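PDB 2W39: putative laminarinase, which probably hydrolyses beta-1,3-glucosidic linkages in beta-glucans such as laminarin, as a secreted fungal glycoside hydrolase of family 16. Local coordinates for residues A[115-120]-A[131-136]; A[101-106]-A[246-251]; A[165-170]-A[227-232]. One frame throughout, in Å; residues are numbered along the deposited sequence.

Contact 1: residues A[115-120]-A[131-136]; sequences EVDIIE and TLHTGA. With LGC (D-glucono-1,5-lactone), chain D; BGC (beta-D-glucopyranose), chain B.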
loop_
_atom_site.group_PDB
_atom_site.type_symbol
_atom_site.label_atom_id
_atom_site.label_comp_id
_atom_site.label_asym_id
_atom_site.label_seq_id
_atom_site.Cartn_x
_atom_site.Cartn_y
_atom_site.Cartn_z
ATOM N N GLU A 115 -9.373 3.325 -7.265
ATOM C CA GLU A 115 -8.111 2.992 -6.609
ATOM C C GLU A 115 -8.336 3.199 -5.126
ATOM O O GLU A 115 -8.904 4.221 -4.720
ATOM C CB GLU A 115 -6.984 3.913 -7.092
ATOM C CG GLU A 115 -5.689 3.779 -6.305
ATOM C CD GLU A 115 -4.595 4.724 -6.751
ATOM O OE1 GLU A 115 -4.718 5.368 -7.814
ATOM O OE2 GLU A 115 -3.567 4.809 -6.049
ATOM N N VAL A 116 -7.932 2.237 -4.304
ATOM C CA VAL A 116 -7.891 2.443 -2.856
ATOM C C VAL A 116 -6.491 2.139 -2.360
ATOM O O VAL A 116 -5.979 1.020 -2.519
ATOM C CB VAL A 116 -8.966 1.630 -2.067
ATOM C CG1 VAL A 116 -8.957 0.148 -2.462
ATOM C CG2 VAL A 116 -8.742 1.814 -0.560
ATOM N N ASP A 117 -5.876 3.150 -1.760
ATOM C CA ASP A 117 -4.542 3.018 -1.176
ATOM C C ASP A 117 -4.714 2.697 0.286
ATOM O O ASP A 117 -5.337 3.460 1.021
ATOM C CB ASP A 117 -3.747 4.308 -1.364
ATOM C CG ASP A 117 -3.719 4.749 -2.815
ATOM O OD1 ASP A 117 -3.408 3.901 -3.690
ATOM O OD2 ASP A 117 -4.046 5.899 -3.097
ATOM N N ILE A 118 -4.188 1.540 0.694
ATOM C CA ILE A 118 -4.372 1.017 2.042
ATOM C C ILE A 118 -3.176 1.372 2.931
ATOM O O ILE A 118 -3.356 1.866 4.048
ATOM C CB ILE A 118 -4.602 -0.516 1.987
ATOM C CG1 ILE A 118 -5.830 -0.827 1.116
ATOM C CG2 ILE A 118 -4.740 -1.069 3.395
ATOM C CD1 ILE A 118 -5.981 -2.311 0.741
ATOM N N ILE A 119 -1.970 1.111 2.424
ATOM C CA ILE A 119 -0.725 1.537 3.044
ATOM C C ILE A 119 -0.008 2.397 2.030
ATOM O O ILE A 119 0.211 1.973 0.904
ATOM C CB ILE A 119 0.179 0.350 3.417
ATOM C CG1 ILE A 119 -0.601 -0.704 4.228
ATOM C CG2 ILE A 119 1.413 0.869 4.167
ATOM C CD1 ILE A 119 0.192 -1.976 4.538
ATOM N N GLU A 120 0.370 3.612 2.412
ATOM C CA GLU A 120 1.111 4.469 1.484
ATOM C C GLU A 120 1.737 5.644 2.197
ATOM O O GLU A 120 1.111 6.272 3.056
ATOM C CB GLU A 120 0.177 5.043 0.402
ATOM C CG GLU A 120 0.966 5.626 -0.771
ATOM C CD GLU A 120 0.124 6.300 -1.835
ATOM O OE1 GLU A 120 -1.085 6.530 -1.617
ATOM O OE2 GLU A 120 0.704 6.614 -2.900
ATOM N N THR A 131 -6.458 6.390 0.944
ATOM C CA THR A 131 -6.945 7.348 -0.051
ATOM C C THR A 131 -7.714 6.627 -1.138
ATOM O O THR A 131 -7.307 5.549 -1.588
ATOM C CB THR A 131 -5.739 8.070 -0.690
ATOM O OG1 THR A 131 -4.897 8.603 0.337
ATOM C CG2 THR A 131 -6.169 9.199 -1.589
ATOM N N LEU A 132 -8.799 7.256 -1.594
ATOM C CA LEU A 132 -9.441 6.793 -2.827
ATOM C C LEU A 132 -9.131 7.743 -3.967
ATOM O O LEU A 132 -9.072 8.970 -3.776
ATOM C CB LEU A 132 -10.964 6.709 -2.709
ATOM C CG LEU A 132 -11.535 5.975 -1.504
ATOM C CD1 LEU A 132 -13.037 5.864 -1.638
ATOM C CD2 LEU A 132 -10.918 4.601 -1.301
ATOM N N HIS A 133 -8.961 7.178 -5.156
ATOM C CA HIS A 133 -8.856 7.956 -6.396
ATOM C C HIS A 133 -9.914 7.415 -7.337
ATOM O O HIS A 133 -9.979 6.207 -7.565
ATOM C CB HIS A 133 -7.486 7.763 -7.055
ATOM C CG HIS A 133 -6.320 8.101 -6.185
ATOM N ND1 HIS A 133 -5.455 9.134 -6.464
ATOM C CD2 HIS A 133 -5.843 7.510 -5.062
ATOM C CE1 HIS A 133 -4.508 9.179 -5.542
ATOM N NE2 HIS A 133 -4.725 8.208 -4.676
ATOM N N THR A 134 -10.742 8.312 -7.875
ATOM C CA THR A 134 -11.867 7.923 -8.714
ATOM C C THR A 134 -11.995 8.893 -9.879
ATOM O O THR A 134 -11.281 9.904 -9.964
ATOM C CB THR A 134 -13.200 7.934 -7.923
ATOM O OG1 THR A 134 -13.522 9.284 -7.562
ATOM C CG2 THR A 134 -13.133 7.077 -6.669
ATOM N N GLY A 135 -12.945 8.593 -10.750
ATOM C CA GLY A 135 -13.467 9.587 -11.692
ATOM C C GLY A 135 -14.488 10.520 -11.056
ATOM O O GLY A 135 -14.615 10.633 -9.830
ATOM N N ALA A 136 -15.232 11.205 -11.918
ATOM C CA ALA A 136 -16.091 12.306 -11.518
ATOM C C ALA A 136 -17.194 11.933 -10.547
ATOM O O ALA A 136 -17.694 10.796 -10.555
ATOM C CB ALA A 136 -16.698 12.956 -12.753
HETATM C C1 LGC D . -1.554 6.645 -5.951
HETATM C C2 LGC D . -1.465 6.822 -7.438
HETATM O O5 LGC D . -1.046 5.463 -5.258
HETATM O O1 LGC D . -2.059 7.526 -5.273
HETATM O O2 LGC D . -2.763 7.115 -7.989
HETATM C C3 LGC D . -0.832 5.591 -8.097
HETATM O O3 LGC D . -0.331 5.935 -9.400
HETATM C C4 LGC D . 0.290 5.042 -7.216
HETATM O O4 LGC D . 1.067 4.071 -7.911
HETATM C C5 LGC D . -0.369 4.428 -5.986
HETATM C C6 LGC D . 0.578 3.722 -5.020
HETATM O O6 LGC D . 1.651 4.569 -4.585
HETATM C C2 BGC B . -1.245 6.968 -7.070
HETATM C C3 BGC B . -0.867 5.746 -7.910
HETATM C C4 BGC B . 0.297 5.039 -7.236
HETATM C C5 BGC B . -0.238 4.459 -5.936
HETATM C C6 BGC B . 0.820 3.633 -5.215
HETATM C C1 BGC B . -1.197 6.759 -5.542
HETATM O O1 BGC B . -0.430 7.820 -4.943
HETATM O O2 BGC B . -2.556 7.421 -7.447
HETATM O O3 BGC B . -0.537 6.129 -9.258
HETATM O O4 BGC B . 0.825 4.005 -8.065
HETATM O O5 BGC B . -0.684 5.501 -5.054
HETATM O O6 BGC B . 1.689 4.501 -4.478
HETATM O O HOH W 1 -2.866 6.859 0.495
HETATM O O HOH W 2 -2.574 8.490 -2.841
#

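Contact 2: residues A[101-106]-A[246-251]; sequences AAWETD and NIIINL. With LGC (D-glucono-1,5-lactone), chain D; BGC (beta-D-glucopyranose), chain B.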
loop_
_atom_site.group_PDB
_atom_site.type_symbol
_atom_site.label_atom_id
_atom_site.label_comp_id
_atom_site.label_asym_id
_atom_site.label_seq_id
_atom_site.Cartn_x
_atom_site.Cartn_y
_atom_site.Cartn_z
ATOM N N ALA A 101 3.791 1.065 -1.240
ATOM C CA ALA A 101 2.341 1.048 -1.199
ATOM C C ALA A 101 1.780 -0.362 -1.209
ATOM O O ALA A 101 2.341 -1.268 -1.841
ATOM C CB ALA A 101 1.761 1.859 -2.368
ATOM N N ALA A 102 0.650 -0.519 -0.516
ATOM C CA ALA A 102 -0.217 -1.702 -0.648
ATOM C C ALA A 102 -1.592 -1.124 -0.975
ATOM O O ALA A 102 -2.110 -0.260 -0.252
ATOM C CB ALA A 102 -0.250 -2.526 0.634
ATOM N N TRP A 103 -2.176 -1.571 -2.082
ATOM C CA TRP A 103 -3.312 -0.868 -2.657
ATOM C C TRP A 103 -4.079 -1.779 -3.586
ATOM O O TRP A 103 -3.670 -2.905 -3.846
ATOM C CB TRP A 103 -2.825 0.423 -3.335
ATOM C CG TRP A 103 -1.789 0.285 -4.396
ATOM C CD1 TRP A 103 -0.494 -0.167 -4.252
ATOM C CD2 TRP A 103 -1.895 0.764 -5.736
ATOM N NE1 TRP A 103 0.186 -0.046 -5.445
ATOM C CE2 TRP A 103 -0.650 0.530 -6.369
ATOM C CE3 TRP A 103 -2.920 1.372 -6.464
ATOM C CZ2 TRP A 103 -0.406 0.902 -7.684
ATOM C CZ3 TRP A 103 -2.667 1.751 -7.773
ATOM C CH2 TRP A 103 -1.426 1.497 -8.367
ATOM N N GLU A 104 -5.193 -1.259 -4.085
ATOM C CA GLU A 104 -5.985 -1.967 -5.095
ATOM C C GLU A 104 -6.368 -0.998 -6.185
ATOM O O GLU A 104 -6.662 0.176 -5.922
ATOM C CB GLU A 104 -7.275 -2.572 -4.518
ATOM C CG GLU A 104 -7.033 -3.533 -3.389
ATOM C CD GLU A 104 -8.296 -4.241 -2.930
ATOM O OE1 GLU A 104 -9.401 -3.861 -3.364
ATOM O OE2 GLU A 104 -8.173 -5.196 -2.115
ATOM N N THR A 105 -6.379 -1.490 -7.419
ATOM C CA THR A 105 -6.878 -0.694 -8.534
ATOM C C THR A 105 -7.212 -1.587 -9.717
ATOM O O THR A 105 -6.951 -2.798 -9.693
ATOM C CB THR A 105 -5.846 0.399 -8.937
ATOM O OG1 THR A 105 -6.493 1.379 -9.752
ATOM C CG2 THR A 105 -4.673 -0.202 -9.708
ATOM N N ASP A 106 -7.784 -0.963 -10.743
ATOM C CA ASP A 106 -7.894 -1.547 -12.061
ATOM C C ASP A 106 -7.025 -0.684 -12.983
ATOM O O ASP A 106 -7.405 0.436 -13.369
ATOM C CB ASP A 106 -9.374 -1.539 -12.462
ATOM C CG ASP A 106 -9.632 -2.171 -13.798
ATOM O OD1 ASP A 106 -8.692 -2.320 -14.587
ATOM O OD2 ASP A 106 -10.816 -2.519 -14.070
ATOM N N ASN A 246 -7.341 -5.510 -8.783
ATOM C CA ASN A 246 -6.232 -6.332 -8.293
ATOM C C ASN A 246 -5.651 -5.705 -7.030
ATOM O O ASN A 246 -5.746 -4.487 -6.828
ATOM C CB ASN A 246 -5.087 -6.396 -9.319
ATOM C CG ASN A 246 -5.542 -6.821 -10.703
ATOM O OD1 ASN A 246 -6.044 -6.000 -11.472
ATOM N ND2 ASN A 246 -5.362 -8.103 -11.021
ATOM N N ILE A 247 -5.014 -6.559 -6.232
ATOM C CA ILE A 247 -4.192 -6.105 -5.109
ATOM C C ILE A 247 -2.751 -5.933 -5.597
ATOM O O ILE A 247 -2.212 -6.816 -6.292
ATOM C CB ILE A 247 -4.242 -7.137 -3.953
ATOM C CG1 ILE A 247 -5.649 -7.180 -3.357
ATOM C CG2 ILE A 247 -3.174 -6.838 -2.883
ATOM C CD1 ILE A 247 -5.933 -8.376 -2.443
ATOM N N ILE A 248 -2.159 -4.784 -5.277
ATOM C CA ILE A 248 -0.788 -4.451 -5.671
ATOM C C ILE A 248 0.023 -4.111 -4.429
ATOM O O ILE A 248 -0.452 -3.392 -3.542
ATOM C CB ILE A 248 -0.757 -3.289 -6.703
ATOM C CG1 ILE A 248 -1.581 -3.675 -7.941
ATOM C CG2 ILE A 248 0.700 -2.934 -7.093
ATOM C CD1 ILE A 248 -1.703 -2.569 -8.975
ATOM N N ILE A 249 1.243 -4.638 -4.365
ATOM C CA ILE A 249 2.196 -4.287 -3.316
ATOM C C ILE A 249 3.505 -3.933 -4.005
ATOM O O ILE A 249 4.009 -4.717 -4.810
ATOM C CB ILE A 249 2.414 -5.424 -2.290
ATOM C CG1 ILE A 249 1.072 -5.894 -1.721
ATOM C CG2 ILE A 249 3.364 -4.954 -1.194
ATOM C CD1 ILE A 249 1.170 -7.199 -0.915
ATOM N N ASN A 250 4.040 -2.743 -3.730
ATOM C CA ASN A 250 5.197 -2.260 -4.489
ATOM C C ASN A 250 6.102 -1.380 -3.667
ATOM O O ASN A 250 5.749 -0.943 -2.569
ATOM C CB ASN A 250 4.750 -1.492 -5.756
ATOM C CG ASN A 250 4.116 -0.167 -5.422
ATOM O OD1 ASN A 250 2.944 -0.118 -5.038
ATOM N ND2 ASN A 250 4.889 0.917 -5.517
ATOM N N LEU A 251 7.261 -1.099 -4.247
ATOM C CA LEU A 251 8.163 -0.097 -3.707
ATOM C C LEU A 251 8.777 0.656 -4.880
ATOM O O LEU A 251 9.509 0.075 -5.683
ATOM C CB LEU A 251 9.253 -0.769 -2.875
ATOM C CG LEU A 251 10.425 0.134 -2.458
ATOM C CD1 LEU A 251 9.966 1.311 -1.595
ATOM C CD2 LEU A 251 11.497 -0.694 -1.750
HETATM C C1 LGC D . -1.554 6.645 -5.951
HETATM C C2 LGC D . -1.465 6.822 -7.438
HETATM O O5 LGC D . -1.046 5.463 -5.258
HETATM O O1 LGC D . -2.059 7.526 -5.273
HETATM O O2 LGC D . -2.763 7.115 -7.989
HETATM C C3 LGC D . -0.832 5.591 -8.097
HETATM O O3 LGC D . -0.331 5.935 -9.400
HETATM C C4 LGC D . 0.290 5.042 -7.216
HETATM O O4 LGC D . 1.067 4.071 -7.911
HETATM C C5 LGC D . -0.369 4.428 -5.986
HETATM C C6 LGC D . 0.578 3.722 -5.020
HETATM O O6 LGC D . 1.651 4.569 -4.585
HETATM C C2 BGC B . -1.245 6.968 -7.070
HETATM C C3 BGC B . -0.867 5.746 -7.910
HETATM C C4 BGC B . 0.297 5.039 -7.236
HETATM C C5 BGC B . -0.238 4.459 -5.936
HETATM C C6 BGC B . 0.820 3.633 -5.215
HETATM C C1 BGC B . -1.197 6.759 -5.542
HETATM O O1 BGC B . -0.430 7.820 -4.943
HETATM O O2 BGC B . -2.556 7.421 -7.447
HETATM O O3 BGC B . -0.537 6.129 -9.258
HETATM O O4 BGC B . 0.825 4.005 -8.065
HETATM O O5 BGC B . -0.684 5.501 -5.054
HETATM O O6 BGC B . 1.689 4.501 -4.478
#

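Contact 3: residues A[165-170]-A[227-232]; sequences CGVQAP and PTAFFP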
loop_
_atom_site.group_PDB
_atom_site.type_symbol
_atom_site.label_atom_id
_atom_site.label_comp_id
_atom_site.label_asym_id
_atom_site.label_seq_id
_atom_site.Cartn_x
_atom_site.Cartn_y
_atom_site.Cartn_z
ATOM N N CYS A 165 -9.163 11.445 -2.337
ATOM C CA CYS A 165 -9.714 11.815 -1.034
ATOM C C CYS A 165 -9.041 10.956 0.028
ATOM O O CYS A 165 -9.141 9.732 0.003
ATOM C CB CYS A 165 -11.227 11.627 -0.990
ATOM S SG CYS A 165 -11.785 9.960 -1.472
ATOM N N GLY A 166 -8.297 11.617 0.906
ATOM C CA GLY A 166 -7.380 10.946 1.829
ATOM C C GLY A 166 -7.773 11.056 3.286
ATOM O O GLY A 166 -8.476 11.991 3.689
ATOM N N VAL A 167 -7.264 10.115 4.070
ATOM C CA VAL A 167 -7.403 10.100 5.511
ATOM C C VAL A 167 -6.041 9.736 6.079
ATOM O O VAL A 167 -5.411 8.770 5.630
ATOM C CB VAL A 167 -8.445 9.052 5.970
ATOM C CG1 VAL A 167 -8.505 8.954 7.504
ATOM C CG2 VAL A 167 -9.833 9.383 5.408
ATOM N N GLN A 168 -5.596 10.503 7.075
ATOM C CA GLN A 168 -4.349 10.229 7.792
ATOM C C GLN A 168 -4.632 9.387 9.036
ATOM O O GLN A 168 -5.513 9.733 9.829
ATOM C CB GLN A 168 -3.691 11.550 8.217
ATOM C CG GLN A 168 -3.372 12.501 7.071
ATOM C CD GLN A 168 -2.065 12.177 6.384
ATOM O OE1 GLN A 168 -2.044 11.806 5.204
ATOM N NE2 GLN A 168 -0.957 12.324 7.114
ATOM N N ALA A 169 -3.888 8.295 9.224
ATOM C CA ALA A 169 -4.013 7.497 10.448
ATOM C C ALA A 169 -3.643 8.327 11.682
ATOM O O ALA A 169 -2.830 9.252 11.582
ATOM C CB ALA A 169 -3.155 6.264 10.379
ATOM N N PRO A 170 -4.240 8.014 12.844
ATOM C CA PRO A 170 -4.015 8.852 14.023
ATOM C C PRO A 170 -2.717 8.617 14.761
ATOM O O PRO A 170 -2.377 9.437 15.623
ATOM C CB PRO A 170 -5.198 8.490 14.928
ATOM C CG PRO A 170 -5.529 7.072 14.544
ATOM C CD PRO A 170 -5.299 7.011 13.073
ATOM N N PRO A 227 -13.521 2.058 12.147
ATOM C CA PRO A 227 -12.398 2.029 11.213
ATOM C C PRO A 227 -11.456 3.220 11.376
ATOM O O PRO A 227 -11.830 4.280 11.891
ATOM C CB PRO A 227 -13.087 2.058 9.839
ATOM C CG PRO A 227 -14.356 2.781 10.092
ATOM C CD PRO A 227 -14.802 2.320 11.460
ATOM N N THR A 228 -10.228 3.040 10.924
ATOM C CA THR A 228 -9.260 4.118 10.869
ATOM C C THR A 228 -9.630 5.136 9.782
ATOM O O THR A 228 -9.568 6.350 10.002
ATOM C CB THR A 228 -7.860 3.535 10.632
ATOM O OG1 THR A 228 -7.591 2.538 11.627
ATOM C CG2 THR A 228 -6.815 4.616 10.715
ATOM N N ALA A 229 -9.996 4.619 8.601
ATOM C CA ALA A 229 -10.500 5.450 7.506
ATOM C C ALA A 229 -11.846 4.900 7.076
ATOM O O ALA A 229 -12.027 3.694 6.954
ATOM C CB ALA A 229 -9.531 5.443 6.309
ATOM N N PHE A 230 -12.790 5.805 6.837
ATOM C CA PHE A 230 -14.148 5.471 6.393
ATOM C C PHE A 230 -14.468 6.338 5.198
ATOM O O PHE A 230 -14.327 7.570 5.230
ATOM C CB PHE A 230 -15.114 5.766 7.548
ATOM C CG PHE A 230 -16.586 5.435 7.297
ATOM C CD1 PHE A 230 -17.560 6.175 7.958
ATOM C CD2 PHE A 230 -17.004 4.386 6.474
ATOM C CE1 PHE A 230 -18.907 5.892 7.810
ATOM C CE2 PHE A 230 -18.356 4.090 6.323
ATOM C CZ PHE A 230 -19.305 4.854 7.001
ATOM N N PHE A 231 -14.903 5.668 4.141
ATOM C CA PHE A 231 -15.324 6.293 2.890
ATOM C C PHE A 231 -16.758 5.850 2.634
ATOM O O PHE A 231 -17.006 4.852 1.959
ATOM C CB PHE A 231 -14.398 5.878 1.752
ATOM C CG PHE A 231 -12.973 6.275 1.979
ATOM C CD1 PHE A 231 -12.025 5.336 2.407
ATOM C CD2 PHE A 231 -12.563 7.596 1.778
ATOM C CE1 PHE A 231 -10.696 5.732 2.622
ATOM C CE2 PHE A 231 -11.237 7.984 1.989
ATOM C CZ PHE A 231 -10.307 7.043 2.409
ATOM N N PRO A 232 -17.734 6.565 3.223
ATOM C CA PRO A 232 -19.140 6.188 3.050
ATOM C C PRO A 232 -19.640 6.610 1.665
ATOM O O PRO A 232 -18.944 7.303 0.911
ATOM C CB PRO A 232 -19.837 7.002 4.137
ATOM C CG PRO A 232 -18.992 8.205 4.277
ATOM C CD PRO A 232 -17.565 7.724 4.118
#

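Contact 1: residues A[115-120]-A[131-136]
The carboxylate of E115 lies stacked against the H133 imidazole, the two planes only 11° apart and E115 OE1 3.5 Å above the ring plane toward its rim. The same face of the ring meets O2 of the sugar unit, which is modelled as overlapping gluconolactone and glucose. At the ring edge and in its plane sits water 2, 2.8 Å from H133 NE2. D117 comes in from the same edge, but its carboxylate stands steeply to the ring, and the bond from H133 NE2 to D117 OD2 (2.9 Å, 119° at the hydrogen) is weak. E115 reaches this place because its chain runs extended, with CG anti to the backbone N (chi1 171°). Its OE1 is gripped by W110 NE1 and lies 2.6 Å from O2 of the lactone, while N162 holds H133 ND1. Water 2 also bonds to E120 OE1; water 1 links that oxygen to T131 OG1. Along the strands the antiparallel backbones are tied by D117 N to T131 O (2.8 Å), and V116 CG2 packs on L132 CD2 at 3.6 Å on the other side of the sheet. A leucine in place of H133 would probably strip E115 of its flat stacking partner and leave N162 OD1 and water 2 without their nitrogen mates. The EVDIIE sequence fits the ExDxxE signature of family 16, and the classic bulge of I118 and I119 opposite A102 is the bulged form of that active-site strand, here lining the sugar pocket.

Contact 2: residues A[101-106]-A[246-251]
Strands 101-105 and 246-251 run antiparallel at 156°, their axes 4.6 Å apart, and are sewn together by paired backbone hydrogen bonds between A101 and N250, W103 and I248, and T105 and N246. W103 carries the contact on the side that looks to the sugar. Its CG sits between the backbone N and the carbonyl carbon (chi1 57°), which lays the indole flat beside I248 and brings its nitrogen toward N250. I248 CB then rests on one face of the five-membered ring, 3.9 Å from its centroid, in a CH-pi contact, and the CG2 methyl comes within 3.4 Å of W103 NE1. C6 of the bound sugar, modelled as overlapping gluconolactone and glucose, lies over the opposite face; the lactone C6 stands 3.6 Å from the W103 ring plane. The indole is thus a platform with isoleucine on one face and carbohydrate on the other. Its rotation is fixed by the bond from W103 NE1 to N250 OD1, 2.8 Å long and bent to 144° at the hydrogen, with the acceptor somewhat out of the ring plane. A101 adds its methyl to the pocket wall, CB lying 3.5 Å from C6 of the lactone. This is the glycan-binding sheet of the beta sandwich common to family 16, and its other side faces the second sheet. There I247 and I249 pack on strand 288-297, and E104 lies alongside I247, with OE2 3.4 Å from I247 CG1. That carboxylate oxygen is taken by H83 NE2, so a polar end among aliphatic neighbours has its partner. Nearer the end of the strand, T105 CG2 meets I248 CD1 at 3.9 Å, while T105 OG1 is hydrogen-bonded to G114 O in the adjoining loop.

Contact 3: residues A[165-170]-A[227-232]
C165 O approaches the F231 ring obliquely, 3.4 Å from F231 CE2, and the methyl CG2 of T131 closes on the same oxygen from the neighbouring strand. No hydrogen bond spans residues 165-170 and 227-232; the contact is made mostly by side chains meeting between two layers of the sandwich. Strand 165-168 belongs to the sheet that carries the sugar pocket, strand 229-232 to the other sheet. They run nearly antiparallel, 152° between directions, with axes 7.7 Å apart, too far for backbone pairing, so that side chains fill the interval. F231 and V167 carry most of the contact. With CG beside the backbone N (chi1 -60°), the F231 ring extends toward the other strand and slides past V167, whose CG2 touches F231 CZ at 3.8 Å. C165 SG, tied in a disulfide to C155, lies obliquely off the same ring, 4.9 Å from its centroid, as a sulfur-aromatic contact. V167 fills the middle: its CB meets A229 CB at 3.8 Å, and its CG1, anti to the backbone N, comes 3.8 Å from T228 O. At the far end T228 turns its methyl CG2 to the ring carbon CD of P170, 3.7 Å away, and to A169 CB at 4.0 Å. T228 OG1 is hydrogen-bonded to F200 N; T228 and A229 both face V198 of the neighbouring strand 195-202, a classic beta bulge. L132 of strand 129-133 also covers F231. Most meetings are thus apolar, with C165 O and T228 O set against ring or methyl carbons, while backbone bonds of C165 with L132, V167 with M130 and F230 O with R144 NE lead away from this interface; the two sheets are joined here by close fit.

Contacts 1 and 2 build the sugar site from neighbouring strands of one sheet: V116 O lies 2.9 Å from E104 N, I119 O 2.9 Å from A102 N, and E115 OE2 3.5 Å from W103 CE3, and both contact the same sugar unit, modelled as lactone and glucose. Their centres are 10 Å apart. Contact 3 continues the sheet beyond strand 129-133, with L132 O 2.9 Å from C165 N, and joins it to the other sheet, where L132 CD1 meets F231 CG at 3.6 Å. It stands apart from contact 2, centres about 17 Å away, and the C165 side chain is about 11 Å from the lactone, so it is inter-sheet packing away from the sugar.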